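Local atomic coordinates of Nrps/pks (Streptomyces albus, PDB entry 4OPF), a protein that probably catalyses decarboxylative condensation as a ketosynthase domain of the "AT-less" polyketide synthase OzmH, which belongs to oxazolomycin biosynthesis. Residues Val165-Ala170 against Lys250-Asn255; Gly228-Lys233 against Ala341-Thr346. One frame throughout, in Å; residues are numbered along the deposited sequence.

Contact 1. Residues Val165-Ala170 against Lys250-Asn255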
loop_
_atom_site.group_PDB
_atom_site.type_symbol
_atom_site.label_atom_id
_atom_site.label_comp_id
_atom_site.label_asym_id
_atom_site.label_seq_id
_atom_site.Cartn_x
_atom_site.Cartn_y
_atom_site.Cartn_z
ATOM N N VAL A 165 -8.387 3.340 -0.515
ATOM C CA VAL A 165 -7.254 2.610 0.060
ATOM C C VAL A 165 -5.971 3.388 -0.144
ATOM O O VAL A 165 -5.121 3.486 0.755
ATOM C CB VAL A 165 -7.167 1.200 -0.546
ATOM C CG1 VAL A 165 -5.935 0.482 -0.092
ATOM C CG2 VAL A 165 -8.403 0.418 -0.142
ATOM N N ALA A 166 -5.822 3.995 -1.331
ATOM C CA ALA A 166 -4.635 4.878 -1.579
ATOM C C ALA A 166 -4.646 6.059 -0.598
ATOM O O ALA A 166 -3.637 6.427 -0.016
ATOM C CB ALA A 166 -4.670 5.404 -3.047
ATOM N N LEU A 167 -5.813 6.645 -0.386
ATOM C CA LEU A 167 -5.960 7.717 0.639
ATOM C C LEU A 167 -5.531 7.299 2.085
ATOM O O LEU A 167 -4.877 8.037 2.813
ATOM C CB LEU A 167 -7.416 8.255 0.605
ATOM C CG LEU A 167 -7.677 9.435 1.537
ATOM C CD1 LEU A 167 -6.828 10.620 1.160
ATOM C CD2 LEU A 167 -9.148 9.832 1.440
ATOM N N HIS A 168 -5.853 6.073 2.452
ATOM C CA HIS A 168 -5.469 5.497 3.710
ATOM C C HIS A 168 -3.939 5.327 3.775
ATOM O O HIS A 168 -3.343 5.639 4.807
ATOM C CB HIS A 168 -6.165 4.162 3.834
ATOM C CG HIS A 168 -5.882 3.439 5.097
ATOM N ND1 HIS A 168 -5.254 2.215 5.122
ATOM C CD2 HIS A 168 -6.074 3.789 6.391
ATOM C CE1 HIS A 168 -5.132 1.805 6.368
ATOM N NE2 HIS A 168 -5.605 2.753 7.160
ATOM N N HIS A 169 -3.308 4.837 2.709
ATOM C CA HIS A 169 -1.810 4.721 2.743
ATOM C C HIS A 169 -1.236 6.133 2.877
ATOM O O HIS A 169 -0.362 6.353 3.647
ATOM C CB HIS A 169 -1.296 4.127 1.452
ATOM C CG HIS A 169 -1.614 2.687 1.258
ATOM N ND1 HIS A 169 -1.608 1.766 2.284
ATOM C CD2 HIS A 169 -1.913 1.995 0.142
ATOM C CE1 HIS A 169 -1.945 0.577 1.813
ATOM N NE2 HIS A 169 -2.147 0.693 0.520
ATOM N N ALA A 170 -1.818 7.131 2.197
ATOM C CA ALA A 170 -1.292 8.468 2.308
ATOM C C ALA A 170 -1.433 9.005 3.739
ATOM O O ALA A 170 -0.482 9.593 4.301
ATOM C CB ALA A 170 -1.966 9.399 1.351
ATOM N N LYS A 250 -10.382 13.816 8.479
ATOM C CA LYS A 250 -10.325 13.677 9.931
ATOM C C LYS A 250 -10.001 12.246 10.291
ATOM O O LYS A 250 -9.361 12.029 11.263
ATOM C CB LYS A 250 -11.673 13.994 10.586
ATOM C CG LYS A 250 -12.231 15.361 10.300
ATOM C CD LYS A 250 -11.501 16.395 11.046
ATOM C CE LYS A 250 -12.026 16.417 12.468
ATOM N NZ LYS A 250 -10.964 17.118 13.222
ATOM N N GLY A 251 -10.483 11.276 9.505
ATOM C CA GLY A 251 -10.207 9.861 9.778
ATOM C C GLY A 251 -10.577 9.012 8.578
ATOM O O GLY A 251 -11.448 9.359 7.775
ATOM N N ILE A 252 -9.814 7.965 8.379
ATOM C CA ILE A 252 -10.048 6.990 7.320
ATOM C C ILE A 252 -9.685 5.607 7.822
ATOM O O ILE A 252 -8.712 5.476 8.572
ATOM C CB ILE A 252 -9.349 7.367 6.022
ATOM C CG1 ILE A 252 -9.578 6.267 5.006
ATOM C CG2 ILE A 252 -7.865 7.588 6.257
ATOM C CD1 ILE A 252 -9.363 6.723 3.635
ATOM N N ALA A 253 -10.494 4.598 7.482
ATOM C CA ALA A 253 -10.250 3.245 7.899
ATOM C C ALA A 253 -10.510 2.305 6.751
ATOM O O ALA A 253 -11.302 2.626 5.867
ATOM C CB ALA A 253 -11.151 2.870 9.029
ATOM N N VAL A 254 -9.813 1.161 6.773
ATOM C CA VAL A 254 -9.905 0.130 5.763
ATOM C C VAL A 254 -9.995 -1.189 6.489
ATOM O O VAL A 254 -9.299 -1.400 7.461
ATOM C CB VAL A 254 -8.696 0.157 4.847
ATOM C CG1 VAL A 254 -8.664 -1.043 3.879
ATOM C CG2 VAL A 254 -8.689 1.446 4.060
ATOM N N ASN A 255 -10.780 -2.118 5.988
ATOM C CA ASN A 255 -10.770 -3.470 6.550
ATOM C C ASN A 255 -11.148 -4.435 5.427
ATOM O O ASN A 255 -11.162 -4.058 4.238
ATOM C CB ASN A 255 -11.663 -3.593 7.820
ATOM C CG ASN A 255 -13.177 -3.584 7.510
ATOM O OD1 ASN A 255 -13.594 -3.674 6.375
ATOM N ND2 ASN A 255 -13.979 -3.524 8.541
#
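H168 of the helix and I252 of the strand lie with their CA atoms 6.0 Å apart, where the axes of 165-170 and 250-255 approach to 8.2 Å with 119° between their chain directions. This is central-layer packing of the thiolase fold: helix 162-175 is buried between two sheet layers, and here it rests on strand 247-256. Strand alternation decides what faces the helix. I252 and V254 point at it, while A253 between them turns to the opposite side, against R277 of helix 268-282.

The imidazole of H168 does much of the touching. With CG anti to the backbone N (chi1 -179°), the ring reaches down from the helix to the strand, and V254 lays its CG2 methyl over one ring face. V254 CG2 stands 3.9 Å from the centroid of the H168 ring and only 28° off the normal, a CH-pi contact, with its closest approach at 3.6 Å to H168 CG. The other methyl of V254, CG1, faces V165 CG2 more loosely.

Two residues earlier on the strand, I252 runs out extended to the helix backbone, so that I252 CD1 meets L167 CD2 at 3.8 Å and, at the same distance of 3.8 Å, the amide N of H168. L167 continues past it to V184 of strand 181-188, while I252 also touches A405 on the neighbouring strand.

The two segments meet by van der Waals and CH-pi contact, and no hydrogen bond joins them. The I252 carbonyl is taken by K281 NZ. H168 likewise finds its polar partner outside the pair, and this ties the contact to the dimer interface: its NE2 is hydrogen-bonded to D178 OD2 of the second subunit.

Contact 2. Residues Gly228-Lys233 against Ala341-Thr346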
loop_
_atom_site.group_PDB
_atom_site.type_symbol
_atom_site.label_atom_id
_atom_site.label_comp_id
_atom_site.label_asym_id
_atom_site.label_seq_id
_atom_site.Cartn_x
_atom_site.Cartn_y
_atom_site.Cartn_z
ATOM N N GLY A 228 -9.221 11.684 -10.696
ATOM C CA GLY A 228 -9.176 12.706 -9.663
ATOM C C GLY A 228 -7.849 12.660 -8.962
ATOM O O GLY A 228 -7.273 11.577 -8.757
ATOM N N VAL A 229 -7.333 13.828 -8.627
ATOM C CA VAL A 229 -6.084 13.938 -7.883
ATOM C C VAL A 229 -6.226 14.936 -6.757
ATOM O O VAL A 229 -6.763 16.041 -6.971
ATOM C CB VAL A 229 -4.935 14.390 -8.807
ATOM C CG1 VAL A 229 -3.643 14.404 -8.055
ATOM C CG2 VAL A 229 -4.848 13.475 -10.042
ATOM N N LEU A 230 -5.777 14.539 -5.562
ATOM C CA LEU A 230 -5.697 15.428 -4.360
ATOM C C LEU A 230 -4.253 15.633 -3.967
ATOM O O LEU A 230 -3.445 14.688 -4.062
ATOM C CB LEU A 230 -6.362 14.776 -3.166
ATOM C CG LEU A 230 -7.759 14.270 -3.419
ATOM C CD1 LEU A 230 -8.238 13.583 -2.175
ATOM C CD2 LEU A 230 -8.691 15.415 -3.820
ATOM N N LEU A 231 -3.918 16.846 -3.550
ATOM C CA LEU A 231 -2.668 17.082 -2.862
ATOM C C LEU A 231 -3.007 17.293 -1.381
ATOM O O LEU A 231 -3.837 18.148 -1.048
ATOM C CB LEU A 231 -1.900 18.263 -3.469
ATOM C CG LEU A 231 -0.561 18.637 -2.776
ATOM C CD1 LEU A 231 0.522 17.603 -2.948
ATOM C CD2 LEU A 231 0.002 19.949 -3.283
ATOM N N LEU A 232 -2.327 16.551 -0.515
ATOM C CA LEU A 232 -2.540 16.541 0.924
ATOM C C LEU A 232 -1.321 16.931 1.719
ATOM O O LEU A 232 -0.195 16.559 1.379
ATOM C CB LEU A 232 -2.903 15.154 1.354
ATOM C CG LEU A 232 -4.023 14.451 0.610
ATOM C CD1 LEU A 232 -4.260 13.066 1.172
ATOM C CD2 LEU A 232 -5.323 15.224 0.672
ATOM N N LYS A 233 -1.542 17.634 2.807
ATOM C CA LYS A 233 -0.491 17.984 3.780
ATOM C C LYS A 233 -1.097 17.935 5.203
ATOM O O LYS A 233 -2.288 18.159 5.370
ATOM C CB LYS A 233 -0.048 19.425 3.582
ATOM C CG LYS A 233 0.780 19.683 2.358
ATOM C CD LYS A 233 1.114 21.163 2.141
ATOM C CE LYS A 233 2.073 21.695 3.178
ATOM N NZ LYS A 233 2.795 22.846 2.560
ATOM N N ALA A 341 -14.052 10.090 -7.030
ATOM C CA ALA A 341 -15.210 10.890 -7.423
ATOM C C ALA A 341 -16.101 11.275 -6.243
ATOM O O ALA A 341 -16.538 12.421 -6.122
ATOM C CB ALA A 341 -16.021 10.160 -8.449
ATOM N N GLY A 342 -16.293 10.329 -5.337
ATOM C CA GLY A 342 -17.003 10.549 -4.127
ATOM C C GLY A 342 -16.327 11.489 -3.182
ATOM O O GLY A 342 -16.982 12.351 -2.641
ATOM N N VAL A 343 -15.010 11.358 -2.986
ATOM C CA VAL A 343 -14.299 12.237 -2.104
ATOM C C VAL A 343 -14.311 13.650 -2.655
ATOM O O VAL A 343 -14.542 14.580 -1.914
ATOM C CB VAL A 343 -12.858 11.723 -1.872
ATOM C CG1 VAL A 343 -11.965 12.775 -1.232
ATOM C CG2 VAL A 343 -12.903 10.473 -0.977
ATOM N N ILE A 344 -14.102 13.817 -3.952
ATOM C CA ILE A 344 -14.071 15.168 -4.558
ATOM C C ILE A 344 -15.468 15.843 -4.448
ATOM O O ILE A 344 -15.560 17.019 -4.074
ATOM C CB ILE A 344 -13.565 15.120 -6.017
ATOM C CG1 ILE A 344 -12.048 14.788 -5.987
ATOM C CG2 ILE A 344 -13.816 16.428 -6.759
ATOM C CD1 ILE A 344 -11.431 14.552 -7.339
ATOM N N LYS A 345 -16.517 15.080 -4.707
ATOM C CA LYS A 345 -17.887 15.555 -4.514
ATOM C C LYS A 345 -18.111 16.098 -3.106
ATOM O O LYS A 345 -18.589 17.201 -2.911
ATOM C CB LYS A 345 -18.918 14.450 -4.777
ATOM C CG LYS A 345 -20.292 14.755 -4.162
ATOM C CD LYS A 345 -21.314 13.703 -4.560
ATOM C CE LYS A 345 -22.509 13.747 -3.641
ATOM N NZ LYS A 345 -23.466 12.660 -4.035
ATOM N N THR A 346 -17.760 15.302 -2.133
ATOM C CA THR A 346 -17.915 15.696 -0.739
ATOM C C THR A 346 -17.064 16.896 -0.361
ATOM O O THR A 346 -17.539 17.728 0.378
ATOM C CB THR A 346 -17.547 14.519 0.156
ATOM O OG1 THR A 346 -18.434 13.450 -0.163
ATOM C CG2 THR A 346 -17.778 14.854 1.556
#
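G228 and A341 mark where the two backbones come closest, CA to CA 6.7 Å, as strand 228-233 and helix 341-346 run with 58° between their directions and their axes approach to 8.9 Å. The strand presents its helix-facing side through G228 and L230. V229 and L231 turn the other way, toward helix 79-95.

I344 sends CG1 anti to its own carbonyl carbon (chi1 -71°), which carries the end of the chain across to the strand. I344 CD1 comes down on the bare backbone of G228, 3.7 Å from the CA, a close seat made possible by the lack of a side chain there. L230 fits beside it with its two methyls divided between neighbouring helix residues: L230 CD1 meets V343 CG1 at 3.9 Å, and L230 CD2 lies 4.0 Å from I344 CG1, the side chains of L230 and I344 lying alongside one another and running in opposing senses. M14 of strand 9-17 touches both L230 and I344 and widens this hydrophobic patch.

Within the helix, the carbonyl O of G342 accepts twice from T346, from OG1 at 3.1 Å and from the backbone N, the two donors arriving from opposite faces of its plane. This gives the threonine hydroxyl a partner inside the buried helix. A central helix, 338-352, pressed on a sheet whose other side carries an outer helix is the alpha-beta layering of the thiolase fold.

Overall arrangement
The two contacts are separate helix-on-strand packings in one layered core. In contact 1, helix 162-175 packs on strand 247-256; in contact 2, helix 338-352 packs on strand 226-234, and both strands belong to the same mixed sheet with strand 9-17 between them. The contact centres are about 13 Å apart, and they meet directly where L167 CD1 packs 3.5 Å from L232 CD1. Contact 2 is buried within its own chain, whereas contact 1 reaches the second subunit, with H169 stacked on its counterpart there. In ketosynthases the reactive cysteine sits at the N-terminal end of the helix used in contact 1, so this core probably underlies the active site.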